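Local coordinates for protein glucose-6-phosphate isomerase (Thermus thermophilus, PDB 1ZZG) that probably catalyses the reversible isomerization of glucose 6-phosphate to fructose 6-phosphate, a step shared by glycolysis and gluconeogenesis, at residues 310-323 against 334-347. Sequence-based numbering, arbitrary orientation.
Sequences LVIPEAPLEDVEIP and LFGKTLFQLLKAEA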
loop_
_atom_site.group_PDB
_atom_site.type_symbol
_atom_site.label_atom_id
_atom_site.label_comp_id
_atom_site.label_asym_id
_atom_site.label_seq_id
_atom_site.Cartn_x
_atom_site.Cartn_y
_atom_site.Cartn_z
ATOM N N LEU A 310 10.765 7.548 -10.410
ATOM C CA LEU A 310 11.051 7.865 -9.021
ATOM C C LEU A 310 10.729 9.326 -8.736
ATOM O O LEU A 310 11.251 10.230 -9.387
ATOM C CB LEU A 310 12.526 7.591 -8.688
ATOM C CG LEU A 310 12.904 6.235 -8.079
ATOM C CD1 LEU A 310 12.554 5.106 -9.030
ATOM C CD2 LEU A 310 14.391 6.225 -7.765
ATOM N N VAL A 311 9.857 9.549 -7.762
ATOM C CA VAL A 311 9.465 10.892 -7.366
ATOM C C VAL A 311 10.326 11.248 -6.166
ATOM O O VAL A 311 10.231 10.603 -5.117
ATOM C CB VAL A 311 7.978 10.923 -6.976
ATOM C CG1 VAL A 311 7.576 12.326 -6.526
ATOM C CG2 VAL A 311 7.144 10.470 -8.158
ATOM N N ILE A 312 11.159 12.274 -6.318
ATOM C CA ILE A 312 12.081 12.675 -5.258
ATOM C C ILE A 312 12.004 14.142 -4.841
ATOM O O ILE A 312 12.123 15.040 -5.675
ATOM C CB ILE A 312 13.537 12.408 -5.698
ATOM C CG1 ILE A 312 13.683 10.959 -6.160
ATOM C CG2 ILE A 312 14.495 12.763 -4.570
ATOM C CD1 ILE A 312 14.993 10.673 -6.864
ATOM N N PRO A 313 11.812 14.403 -3.536
ATOM C CA PRO A 313 11.740 15.782 -3.049
ATOM C C PRO A 313 13.165 16.338 -2.986
ATOM O O PRO A 313 14.119 15.580 -2.819
ATOM C CB PRO A 313 11.117 15.618 -1.668
ATOM C CG PRO A 313 11.696 14.315 -1.216
ATOM C CD PRO A 313 11.537 13.450 -2.447
ATOM N N GLU A 314 13.322 17.648 -3.122
ATOM C CA GLU A 314 14.662 18.226 -3.077
ATOM C C GLU A 314 14.961 18.999 -1.803
ATOM O O GLU A 314 16.102 19.393 -1.566
ATOM C CB GLU A 314 14.887 19.126 -4.290
ATOM C CG GLU A 314 14.857 18.368 -5.599
ATOM C CD GLU A 314 15.322 19.204 -6.769
ATOM O OE1 GLU A 314 14.681 20.233 -7.063
ATOM O OE2 GLU A 314 16.333 18.827 -7.395
ATOM N N ALA A 315 13.940 19.208 -0.980
ATOM C CA ALA A 315 14.114 19.933 0.268
ATOM C C ALA A 315 13.053 19.544 1.283
ATOM O O ALA A 315 11.930 19.180 0.921
ATOM C CB ALA A 315 14.054 21.444 0.012
ATOM N N PRO A 316 13.407 19.592 2.576
ATOM C CA PRO A 316 12.474 19.254 3.649
ATOM C C PRO A 316 11.783 20.546 4.049
ATOM O O PRO A 316 12.271 21.631 3.724
ATOM C CB PRO A 316 13.396 18.759 4.750
ATOM C CG PRO A 316 14.558 19.710 4.625
ATOM C CD PRO A 316 14.774 19.769 3.111
ATOM N N LEU A 317 10.649 20.443 4.731
ATOM C CA LEU A 317 9.962 21.636 5.199
ATOM C C LEU A 317 10.597 21.984 6.546
ATOM O O LEU A 317 10.743 23.150 6.898
ATOM C CB LEU A 317 8.462 21.375 5.359
ATOM C CG LEU A 317 7.730 21.003 4.066
ATOM C CD1 LEU A 317 6.233 20.924 4.338
ATOM C CD2 LEU A 317 8.022 22.046 2.981
ATOM N N GLU A 318 10.971 20.944 7.286
ATOM C CA GLU A 318 11.627 21.084 8.581
ATOM C C GLU A 318 12.462 19.823 8.757
ATOM O O GLU A 318 11.925 18.716 8.848
ATOM C CB GLU A 318 10.606 21.221 9.715
ATOM C CG GLU A 318 11.259 21.286 11.090
ATOM C CD GLU A 318 10.308 21.705 12.196
ATOM O OE1 GLU A 318 9.136 21.267 12.193
ATOM O OE2 GLU A 318 10.745 22.462 13.088
ATOM N N ASP A 319 13.778 20.002 8.792
ATOM C CA ASP A 319 14.713 18.892 8.899
ATOM C C ASP A 319 15.070 18.500 10.331
ATOM O O ASP A 319 14.673 19.155 11.294
ATOM C CB ASP A 319 15.991 19.238 8.131
ATOM C CG ASP A 319 16.662 18.021 7.534
ATOM O OD1 ASP A 319 16.345 16.890 7.957
ATOM O OD2 ASP A 319 17.511 18.196 6.642
ATOM N N VAL A 320 15.830 17.417 10.456
ATOM C CA VAL A 320 16.257 16.914 11.756
ATOM C C VAL A 320 17.698 16.441 11.693
ATOM O O VAL A 320 18.047 15.591 10.868
ATOM C CB VAL A 320 15.399 15.721 12.209
ATOM C CG1 VAL A 320 16.000 15.099 13.465
ATOM C CG2 VAL A 320 13.982 16.170 12.461
ATOM N N GLU A 321 18.538 16.987 12.563
ATOM C CA GLU A 321 19.931 16.577 12.583
ATOM C C GLU A 321 20.029 15.270 13.358
ATOM O O GLU A 321 19.409 15.117 14.409
ATOM C CB GLU A 321 20.808 17.641 13.255
ATOM C CG GLU A 321 22.299 17.354 13.124
ATOM C CD GLU A 321 23.168 18.460 13.687
ATOM O OE1 GLU A 321 22.940 19.641 13.340
ATOM O OE2 GLU A 321 24.087 18.146 14.470
ATOM N N ILE A 322 20.790 14.323 12.816
ATOM C CA ILE A 322 20.983 13.035 13.468
ATOM C C ILE A 322 22.035 13.245 14.559
ATOM O O ILE A 322 23.207 13.496 14.266
ATOM C CB ILE A 322 21.481 11.968 12.466
ATOM C CG1 ILE A 322 20.466 11.808 11.324
ATOM C CG2 ILE A 322 21.684 10.633 13.180
ATOM C CD1 ILE A 322 20.963 10.962 10.174
ATOM N N PRO A 323 21.625 13.158 15.833
ATOM C CA PRO A 323 22.524 13.343 16.980
ATOM C C PRO A 323 23.489 12.183 17.207
ATOM O O PRO A 323 23.181 11.033 16.891
ATOM C CB PRO A 323 21.553 13.524 18.138
ATOM C CG PRO A 323 20.451 12.598 17.768
ATOM C CD PRO A 323 20.254 12.868 16.288
ATOM N N LEU A 334 26.740 8.792 10.283
ATOM C CA LEU A 334 25.449 9.463 10.196
ATOM C C LEU A 334 25.380 10.687 11.109
ATOM O O LEU A 334 24.619 11.619 10.840
ATOM C CB LEU A 334 24.320 8.495 10.565
ATOM C CG LEU A 334 24.061 7.322 9.618
ATOM C CD1 LEU A 334 23.102 6.337 10.270
ATOM C CD2 LEU A 334 23.495 7.842 8.303
ATOM N N PHE A 335 26.168 10.686 12.185
ATOM C CA PHE A 335 26.161 11.806 13.126
ATOM C C PHE A 335 26.489 13.107 12.401
ATOM O O PHE A 335 27.410 13.156 11.585
ATOM C CB PHE A 335 27.180 11.589 14.260
ATOM C CG PHE A 335 26.966 10.325 15.061
ATOM C CD1 PHE A 335 25.746 9.652 15.038
ATOM C CD2 PHE A 335 27.989 9.819 15.858
ATOM C CE1 PHE A 335 25.550 8.493 15.797
ATOM C CE2 PHE A 335 27.805 8.659 16.624
ATOM C CZ PHE A 335 26.584 7.996 16.592
ATOM N N GLY A 336 25.733 14.160 12.696
ATOM C CA GLY A 336 25.982 15.438 12.052
ATOM C C GLY A 336 25.162 15.643 10.794
ATOM O O GLY A 336 24.832 16.776 10.448
ATOM N N LYS A 337 24.843 14.555 10.100
ATOM C CA LYS A 337 24.033 14.632 8.884
ATOM C C LYS A 337 22.582 14.805 9.320
ATOM O O LYS A 337 22.267 14.612 10.493
ATOM C CB LYS A 337 24.150 13.339 8.072
ATOM C CG LYS A 337 25.571 12.825 7.892
ATOM C CD LYS A 337 26.458 13.835 7.185
ATOM C CE LYS A 337 27.872 13.294 7.030
ATOM N NZ LYS A 337 28.807 14.327 6.510
ATOM N N THR A 338 21.705 15.159 8.382
ATOM C CA THR A 338 20.284 15.331 8.694
ATOM C C THR A 338 19.469 14.156 8.139
ATOM O O THR A 338 19.942 13.406 7.284
ATOM C CB THR A 338 19.709 16.634 8.085
ATOM O OG1 THR A 338 19.650 16.513 6.657
ATOM C CG2 THR A 338 20.579 17.830 8.456
ATOM N N LEU A 339 18.246 14.000 8.634
ATOM C CA LEU A 339 17.382 12.924 8.166
ATOM C C LEU A 339 17.056 13.118 6.689
ATOM O O LEU A 339 17.083 12.163 5.911
ATOM C CB LEU A 339 16.086 12.871 8.989
ATOM C CG LEU A 339 16.235 12.333 10.419
ATOM C CD1 LEU A 339 14.874 12.244 11.092
ATOM C CD2 LEU A 339 16.887 10.962 10.376
ATOM N N PHE A 340 16.754 14.351 6.293
ATOM C CA PHE A 340 16.444 14.595 4.887
ATOM C C PHE A 340 17.676 14.325 4.027
ATOM O O PHE A 340 17.571 13.806 2.914
ATOM C CB PHE A 340 15.991 16.031 4.651
ATOM C CG PHE A 340 15.521 16.272 3.246
ATOM C CD1 PHE A 340 14.214 15.958 2.874
ATOM C CD2 PHE A 340 16.403 16.734 2.273
ATOM C CE1 PHE A 340 13.793 16.097 1.553
ATOM C CE2 PHE A 340 15.994 16.875 0.947
ATOM C CZ PHE A 340 14.686 16.555 0.588
ATOM N N GLN A 341 18.844 14.691 4.545
ATOM C CA GLN A 341 20.094 14.472 3.823
ATOM C C GLN A 341 20.228 12.981 3.515
ATOM O O GLN A 341 20.654 12.592 2.426
ATOM C CB GLN A 341 21.274 14.935 4.677
ATOM C CG GLN A 341 22.592 15.033 3.932
ATOM C CD GLN A 341 23.728 15.471 4.838
ATOM O OE1 GLN A 341 23.499 16.028 5.916
ATOM N NE2 GLN A 341 24.962 15.235 4.398
ATOM N N LEU A 342 19.862 12.147 4.486
ATOM C CA LEU A 342 19.926 10.698 4.312
ATOM C C LEU A 342 18.909 10.266 3.256
ATOM O O LEU A 342 19.231 9.525 2.329
ATOM C CB LEU A 342 19.626 9.981 5.633
ATOM C CG LEU A 342 19.605 8.448 5.566
ATOM C CD1 LEU A 342 20.891 7.930 4.927
ATOM C CD2 LEU A 342 19.430 7.876 6.963
ATOM N N LEU A 343 17.679 10.734 3.418
ATOM C CA LEU A 343 16.592 10.424 2.495
ATOM C C LEU A 343 17.020 10.717 1.061
ATOM O O LEU A 343 16.910 9.863 0.181
ATOM C CB LEU A 343 15.356 11.254 2.868
ATOM C CG LEU A 343 14.121 11.272 1.959
ATOM C CD1 LEU A 343 13.721 9.854 1.580
ATOM C CD2 LEU A 343 12.967 11.986 2.690
ATOM N N LYS A 344 17.528 11.928 0.845
ATOM C CA LYS A 344 17.977 12.373 -0.476
ATOM C C LYS A 344 19.091 11.484 -1.014
ATOM O O LYS A 344 19.080 11.090 -2.172
ATOM C CB LYS A 344 18.495 13.816 -0.403
ATOM C CG LYS A 344 18.032 14.739 -1.532
ATOM C CD LYS A 344 17.842 14.014 -2.849
ATOM C CE LYS A 344 17.390 14.974 -3.943
ATOM N NZ LYS A 344 18.539 15.567 -4.675
ATOM N N ALA A 345 20.062 11.185 -0.161
ATOM C CA ALA A 345 21.178 10.344 -0.558
ATOM C C ALA A 345 20.691 8.972 -1.008
ATOM O O ALA A 345 21.153 8.447 -2.019
ATOM C CB ALA A 345 22.159 10.201 0.598
ATOM N N GLU A 346 19.756 8.389 -0.260
ATOM C CA GLU A 346 19.241 7.073 -0.620
ATOM C C GLU A 346 18.455 7.103 -1.926
ATOM O O GLU A 346 18.500 6.153 -2.711
ATOM C CB GLU A 346 18.349 6.517 0.492
ATOM C CG GLU A 346 19.068 6.293 1.809
ATOM C CD GLU A 346 18.306 5.356 2.716
ATOM O OE1 GLU A 346 18.298 4.140 2.435
ATOM O OE2 GLU A 346 17.698 5.835 3.695
ATOM N N ALA A 347 17.735 8.195 -2.157
ATOM C CA ALA A 347 16.946 8.329 -3.377
ATOM C C ALA A 347 17.882 8.397 -4.586
ATOM O O ALA A 347 17.719 7.649 -5.553
ATOM C CB ALA A 347 16.077 9.586 -3.300
HETATM O O HOH W 1 18.639 17.543 -6.382
#
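A capped helix start is the centre of this contact: Asp319, from the loop after strand 306-313, grips the N-terminus of helix 339-356. Its OD1 accepts from Phe340 N (3.1 Å, 164° at the hydrogen), and its own neighbour Val320 N reaches the same oxygen from the opposite face of the carboxylate. OD2 takes the hydroxyl of Thr338 at OG1 (2.7 Å). Thr338 suits the N-cap because OG1, between the backbone N and the carbonyl carbon (chi1 69°), can also accept from Gln341 N; Gln341 OE1 accepts in turn from Thr338 N, completing a capping box. A leucine in place of Asp319 would probably leave Phe340 N, Val320 N and the Thr338 hydroxyl without their acceptor, weakening the loop's hold on the helix start. Alongside, the backbones are sewn together by Leu339 N to Val320 O (2.7 Å), Ile322 N to Lys337 O (2.8 Å) and Gly336 N to Ile322 O. Ile322 CG1 packs on Leu339 CD2. Phe340, its CG anti to the backbone N (chi1 -174°), turns one ring face to Pro316, whose CD lies 3.6 Å from the centroid in a CH-pi contact. Farther along, small Ala347 lets Ile312 CG2 approach its CB (3.8 Å), and a water joins Lys344 NZ, salt-bridged to Glu348, to Glu314, paired with Arg3. Strand, loop and helix make the first half of a beta-alpha-beta crossover to parallel strand 360-366, as in SIS domains.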